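Local coordinates for fimbrial protein MyfA (PDB 5LND) that serves as the major pilus subunit of Myf fimbriae, polymerising into protease-resistant fibres that are a probable virulence factor of pathogenic Yersinia enterocolitica, at residues D31-P42 with D71-V82. Residues are numbered along the deposited sequence; the frame is centred on the assembly and turned at random.
Sequences DSGEHKGWNVRP and DHWWIDDGSERV
Val40 and Trp73 exchange two backbone hydrogen bonds, Val40 N to Trp73 O at 2.8 Å and Trp73 N to Val40 O at 2.9 Å, and Trp38 and Ile75 form a second such pair. Strands 37-42 and 72-75 thus run antiparallel within one sheet of the Ig-like beta sandwich of this pilin. On its other side, strand 37-42 pairs with strand 97-108, where Lys36 and Gly37 together face Tyr108 in a classic beta bulge. Beyond the strands, Asp31 N donates to Glu80 O, tying the ends of two loops that lead from one sheet of the sandwich to the other; water 1 bridges Asp31 O and Gly78 O.

Polar side chains gather on the sheet face of Asn39 and Trp74. His72 ND1 donates to Asp71 OD1 at 2.7 Å, on the syn side but 34° out of the carboxylate plane, with OD1 close to the plane of the imidazole, which fixes the rotation of the ring. Its NE2 lies 2.7 Å from water 4, which donates to Asn39 OD1. The Arg41 guanidinium lies over one face of this ring, the planes 33° apart and NH1 offset toward the rim; its NE is held by a salt bridge to Glu106, and water 5 accepts from NH1 and donates weakly to Asp71 OD2.

The other face, with Trp38, Val40, Trp73 and Ile75, turns toward the sandwich interior. Trp38 CG stands anti to its own carbonyl carbon (chi1 -52°), and the indole passes Val82 in the opposite direction, NE1 lying 3.6 Å from Val82 CG2. Ile75 CG2 approaches the same indole at its edge. At the far end Pro42 crosses Trp73 at about a right angle, its CG 4.0 Å from Trp73 CZ3.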
loop_
_atom_site.group_PDB
_atom_site.type_symbol
_atom_site.label_atom_id
_atom_site.label_comp_id
_atom_site.label_asym_id
_atom_site.label_seq_id
_atom_site.Cartn_x
_atom_site.Cartn_y
_atom_site.Cartn_z
ATOM N N ASP B 31 -7.399 31.498 -13.552
ATOM C CA ASP B 31 -7.915 32.812 -13.168
ATOM C C ASP B 31 -7.257 33.912 -13.984
ATOM O O ASP B 31 -6.036 33.969 -14.085
ATOM C CB ASP B 31 -7.699 33.099 -11.688
ATOM C CG ASP B 31 -8.619 34.187 -11.180
ATOM O OD1 ASP B 31 -9.306 34.819 -12.007
ATOM O OD2 ASP B 31 -8.660 34.415 -9.957
ATOM N N SER B 32 -8.073 34.797 -14.548
ATOM C CA SER B 32 -7.565 35.953 -15.280
ATOM C C SER B 32 -7.371 37.143 -14.354
ATOM O O SER B 32 -6.745 38.130 -14.726
ATOM C CB SER B 32 -8.516 36.330 -16.406
ATOM O OG SER B 32 -9.837 36.506 -15.920
ATOM N N GLY B 33 -7.919 37.046 -13.146
ATOM C CA GLY B 33 -7.687 38.054 -12.129
ATOM C C GLY B 33 -6.248 37.992 -11.667
ATOM O O GLY B 33 -5.594 36.960 -11.813
ATOM N N GLU B 34 -5.749 39.093 -11.116
ATOM C CA GLU B 34 -4.346 39.177 -10.720
ATOM C C GLU B 34 -4.040 38.288 -9.508
ATOM O O GLU B 34 -4.749 38.337 -8.504
ATOM C CB GLU B 34 -3.968 40.629 -10.424
ATOM C CG GLU B 34 -2.481 40.841 -10.150
ATOM C CD GLU B 34 -2.176 42.150 -9.438
ATOM O OE1 GLU B 34 -3.068 42.695 -8.756
ATOM O OE2 GLU B 34 -1.031 42.627 -9.551
ATOM N N HIS B 35 -2.986 37.478 -9.617
ATOM C CA HIS B 35 -2.571 36.561 -8.545
ATOM C C HIS B 35 -1.088 36.204 -8.633
ATOM O O HIS B 35 -0.486 36.322 -9.693
ATOM C CB HIS B 35 -3.408 35.282 -8.583
ATOM C CG HIS B 35 -3.285 34.513 -9.862
ATOM N ND1 HIS B 35 -4.043 34.799 -10.977
ATOM C CD2 HIS B 35 -2.497 33.466 -10.205
ATOM C CE1 HIS B 35 -3.726 33.965 -11.951
ATOM N NE2 HIS B 35 -2.788 33.147 -11.510
ATOM N N LYS B 36 -0.510 35.750 -7.525
ATOM C CA LYS B 36 0.904 35.383 -7.501
ATOM C C LYS B 36 1.169 33.956 -7.971
ATOM O O LYS B 36 2.027 33.723 -8.822
ATOM C CB LYS B 36 1.484 35.572 -6.103
ATOM C CG LYS B 36 2.989 35.478 -6.061
ATOM C CD LYS B 36 3.503 35.596 -4.642
ATOM C CE LYS B 36 5.018 35.511 -4.598
ATOM N NZ LYS B 36 5.482 35.536 -3.199
ATOM N N GLY B 37 0.431 33.001 -7.419
ATOM C CA GLY B 37 0.648 31.607 -7.754
ATOM C C GLY B 37 -0.398 30.694 -7.159
ATOM O O GLY B 37 -1.479 31.143 -6.776
ATOM N N TRP B 38 -0.069 29.406 -7.091
ATOM C CA TRP B 38 -0.995 28.381 -6.617
ATOM C C TRP B 38 -0.335 27.403 -5.644
ATOM O O TRP B 38 0.871 27.179 -5.691
ATOM C CB TRP B 38 -1.560 27.588 -7.806
ATOM C CG TRP B 38 -2.163 28.428 -8.900
ATOM C CD1 TRP B 38 -1.506 29.017 -9.938
ATOM C CD2 TRP B 38 -3.545 28.765 -9.059
ATOM N NE1 TRP B 38 -2.394 29.697 -10.736
ATOM C CE2 TRP B 38 -3.654 29.559 -10.214
ATOM C CE3 TRP B 38 -4.701 28.468 -8.336
ATOM C CZ2 TRP B 38 -4.879 30.062 -10.662
ATOM C CZ3 TRP B 38 -5.905 28.960 -8.782
ATOM C CH2 TRP B 38 -5.987 29.750 -9.930
ATOM N N ASN B 39 -1.141 26.832 -4.761
ATOM C CA ASN B 39 -0.742 25.684 -3.975
ATOM C C ASN B 39 -1.605 24.492 -4.362
ATOM O O ASN B 39 -2.781 24.657 -4.666
ATOM C CB ASN B 39 -0.898 25.980 -2.487
ATOM C CG ASN B 39 0.124 26.966 -1.982
ATOM O OD1 ASN B 39 1.261 26.971 -2.440
ATOM N ND2 ASN B 39 -0.274 27.808 -1.030
ATOM N N VAL B 40 -1.015 23.302 -4.392
ATOM C CA VAL B 40 -1.799 22.079 -4.447
ATOM C C VAL B 40 -1.417 21.272 -3.212
ATOM O O VAL B 40 -0.293 20.778 -3.115
ATOM C CB VAL B 40 -1.565 21.269 -5.738
ATOM C CG1 VAL B 40 -2.538 20.100 -5.822
ATOM C CG2 VAL B 40 -1.714 22.144 -6.946
ATOM N N ARG B 41 -2.341 21.174 -2.257
ATOM C CA ARG B 41 -2.066 20.526 -0.982
ATOM C C ARG B 41 -2.803 19.201 -0.825
ATOM O O ARG B 41 -4.032 19.175 -0.785
ATOM C CB ARG B 41 -2.486 21.440 0.165
ATOM C CG ARG B 41 -1.926 22.847 0.108
ATOM C CD ARG B 41 -2.120 23.515 1.438
ATOM N NE ARG B 41 -1.435 24.797 1.535
ATOM C CZ ARG B 41 -0.321 24.978 2.230
ATOM N NH1 ARG B 41 0.205 23.952 2.869
ATOM N NH2 ARG B 41 0.264 26.167 2.291
ATOM N N PRO B 42 -2.055 18.095 -0.698
ATOM C CA PRO B 42 -2.670 16.774 -0.495
ATOM C C PRO B 42 -3.511 16.718 0.772
ATOM O O PRO B 42 -3.156 17.339 1.769
ATOM C CB PRO B 42 -1.464 15.843 -0.342
ATOM C CG PRO B 42 -0.341 16.546 -1.032
ATOM C CD PRO B 42 -0.587 18.017 -0.800
ATOM N N ASP B 71 5.479 19.339 2.006
ATOM C CA ASP B 71 4.279 18.507 2.012
ATOM C C ASP B 71 3.259 18.826 0.917
ATOM O O ASP B 71 2.173 18.240 0.889
ATOM C CB ASP B 71 3.586 18.598 3.371
ATOM C CG ASP B 71 3.100 20.001 3.681
ATOM O OD1 ASP B 71 3.526 20.952 3.003
ATOM O OD2 ASP B 71 2.291 20.163 4.614
ATOM N N HIS B 72 3.594 19.744 0.014
ATOM C CA HIS B 72 2.638 20.159 -1.013
ATOM C C HIS B 72 3.337 20.730 -2.222
ATOM O O HIS B 72 4.526 21.034 -2.177
ATOM C CB HIS B 72 1.646 21.182 -0.451
ATOM C CG HIS B 72 2.259 22.508 -0.119
ATOM N ND1 HIS B 72 2.851 22.771 1.096
ATOM C CD2 HIS B 72 2.369 23.647 -0.845
ATOM C CE1 HIS B 72 3.306 24.012 1.101
ATOM N NE2 HIS B 72 3.028 24.565 -0.064
ATOM N N TRP B 73 2.596 20.862 -3.312
ATOM C CA TRP B 73 3.157 21.451 -4.510
ATOM C C TRP B 73 2.798 22.921 -4.560
ATOM O O TRP B 73 1.797 23.344 -3.988
ATOM C CB TRP B 73 2.667 20.745 -5.770
ATOM C CG TRP B 73 3.182 19.345 -5.938
ATOM C CD1 TRP B 73 4.379 18.965 -6.463
ATOM C CD2 TRP B 73 2.497 18.137 -5.588
ATOM N NE1 TRP B 73 4.480 17.595 -6.461
ATOM C CE2 TRP B 73 3.338 17.063 -5.926
ATOM C CE3 TRP B 73 1.251 17.864 -5.019
ATOM C CZ2 TRP B 73 2.970 15.729 -5.715
ATOM C CZ3 TRP B 73 0.891 16.549 -4.812
ATOM C CH2 TRP B 73 1.747 15.500 -5.152
ATOM N N TRP B 74 3.629 23.703 -5.229
ATOM C CA TRP B 74 3.369 25.124 -5.371
ATOM C C TRP B 74 4.050 25.632 -6.623
ATOM O O TRP B 74 4.940 24.986 -7.169
ATOM C CB TRP B 74 3.883 25.889 -4.156
ATOM C CG TRP B 74 5.365 25.878 -4.041
ATOM C CD1 TRP B 74 6.134 24.869 -3.567
ATOM C CD2 TRP B 74 6.265 26.938 -4.391
ATOM N NE1 TRP B 74 7.458 25.224 -3.606
ATOM C CE2 TRP B 74 7.566 26.492 -4.104
ATOM C CE3 TRP B 74 6.095 28.218 -4.917
ATOM C CZ2 TRP B 74 8.694 27.281 -4.333
ATOM C CZ3 TRP B 74 7.216 28.997 -5.144
ATOM C CH2 TRP B 74 8.497 28.528 -4.846
ATOM N N ILE B 75 3.622 26.797 -7.072
ATOM C CA ILE B 75 4.231 27.432 -8.216
ATOM C C ILE B 75 3.907 28.915 -8.125
ATOM O O ILE B 75 2.836 29.298 -7.633
ATOM C CB ILE B 75 3.716 26.812 -9.541
ATOM C CG1 ILE B 75 4.603 27.208 -10.720
ATOM C CG2 ILE B 75 2.272 27.193 -9.795
ATOM C CD1 ILE B 75 4.134 26.623 -12.047
ATOM N N ASP B 76 4.851 29.753 -8.542
ATOM C CA ASP B 76 4.556 31.164 -8.736
ATOM C C ASP B 76 4.263 31.378 -10.212
ATOM O O ASP B 76 5.183 31.483 -11.024
ATOM C CB ASP B 76 5.730 32.044 -8.321
ATOM C CG ASP B 76 5.905 32.145 -6.826
ATOM O OD1 ASP B 76 4.951 31.930 -6.061
ATOM O OD2 ASP B 76 7.034 32.456 -6.428
ATOM N N ASP B 77 2.980 31.413 -10.559
ATOM C CA ASP B 77 2.560 31.598 -11.945
ATOM C C ASP B 77 1.342 32.503 -11.957
ATOM O O ASP B 77 0.281 32.148 -11.436
ATOM C CB ASP B 77 2.227 30.249 -12.598
ATOM C CG ASP B 77 1.903 30.367 -14.082
ATOM O OD1 ASP B 77 0.893 31.009 -14.430
ATOM O OD2 ASP B 77 2.642 29.790 -14.903
ATOM N N GLY B 78 1.497 33.680 -12.549
ATOM C CA GLY B 78 0.447 34.676 -12.519
ATOM C C GLY B 78 -0.395 34.710 -13.773
ATOM O O GLY B 78 -1.325 35.507 -13.865
ATOM N N SER B 79 -0.077 33.840 -14.730
ATOM C CA SER B 79 -0.837 33.762 -15.974
ATOM C C SER B 79 -2.290 33.370 -15.716
ATOM O O SER B 79 -2.673 33.027 -14.596
ATOM C CB SER B 79 -0.184 32.798 -16.960
ATOM O OG SER B 79 -0.241 31.473 -16.497
ATOM N N GLU B 80 -3.108 33.445 -16.753
ATOM C CA GLU B 80 -4.520 33.142 -16.609
ATOM C C GLU B 80 -4.792 31.653 -16.442
ATOM O O GLU B 80 -5.863 31.271 -15.980
ATOM C CB GLU B 80 -5.296 33.666 -17.806
ATOM C CG GLU B 80 -4.938 32.965 -19.093
ATOM C CD GLU B 80 -5.472 33.691 -20.294
ATOM O OE1 GLU B 80 -6.102 34.756 -20.110
ATOM O OE2 GLU B 80 -5.254 33.203 -21.420
ATOM N N ARG B 81 -3.831 30.817 -16.819
ATOM C CA ARG B 81 -4.043 29.381 -16.761
ATOM C C ARG B 81 -2.767 28.584 -16.543
ATOM O O ARG B 81 -1.788 28.747 -17.274
ATOM C CB ARG B 81 -4.734 28.912 -18.032
ATOM C CG ARG B 81 -5.283 27.515 -17.931
ATOM C CD ARG B 81 -6.393 27.299 -18.930
ATOM N NE ARG B 81 -5.922 26.759 -20.199
ATOM C CZ ARG B 81 -6.223 25.545 -20.653
ATOM N NH1 ARG B 81 -6.997 24.736 -19.942
ATOM N NH2 ARG B 81 -5.752 25.140 -21.825
ATOM N N VAL B 82 -2.791 27.730 -15.521
ATOM C CA VAL B 82 -1.727 26.762 -15.274
ATOM C C VAL B 82 -2.240 25.335 -15.450
ATOM O O VAL B 82 -3.310 24.979 -14.955
ATOM C CB VAL B 82 -1.181 26.875 -13.845
ATOM C CG1 VAL B 82 -0.072 25.858 -13.613
ATOM C CG2 VAL B 82 -0.689 28.271 -13.579
HETATM O O HOH W 1 -3.991 36.068 -15.092
HETATM O O HOH W 2 -3.439 38.168 -14.630
HETATM O O HOH W 3 -1.422 37.622 -12.460
HETATM O O HOH W 4 3.806 26.956 -0.908
HETATM O O HOH W 5 0.236 21.137 2.770
#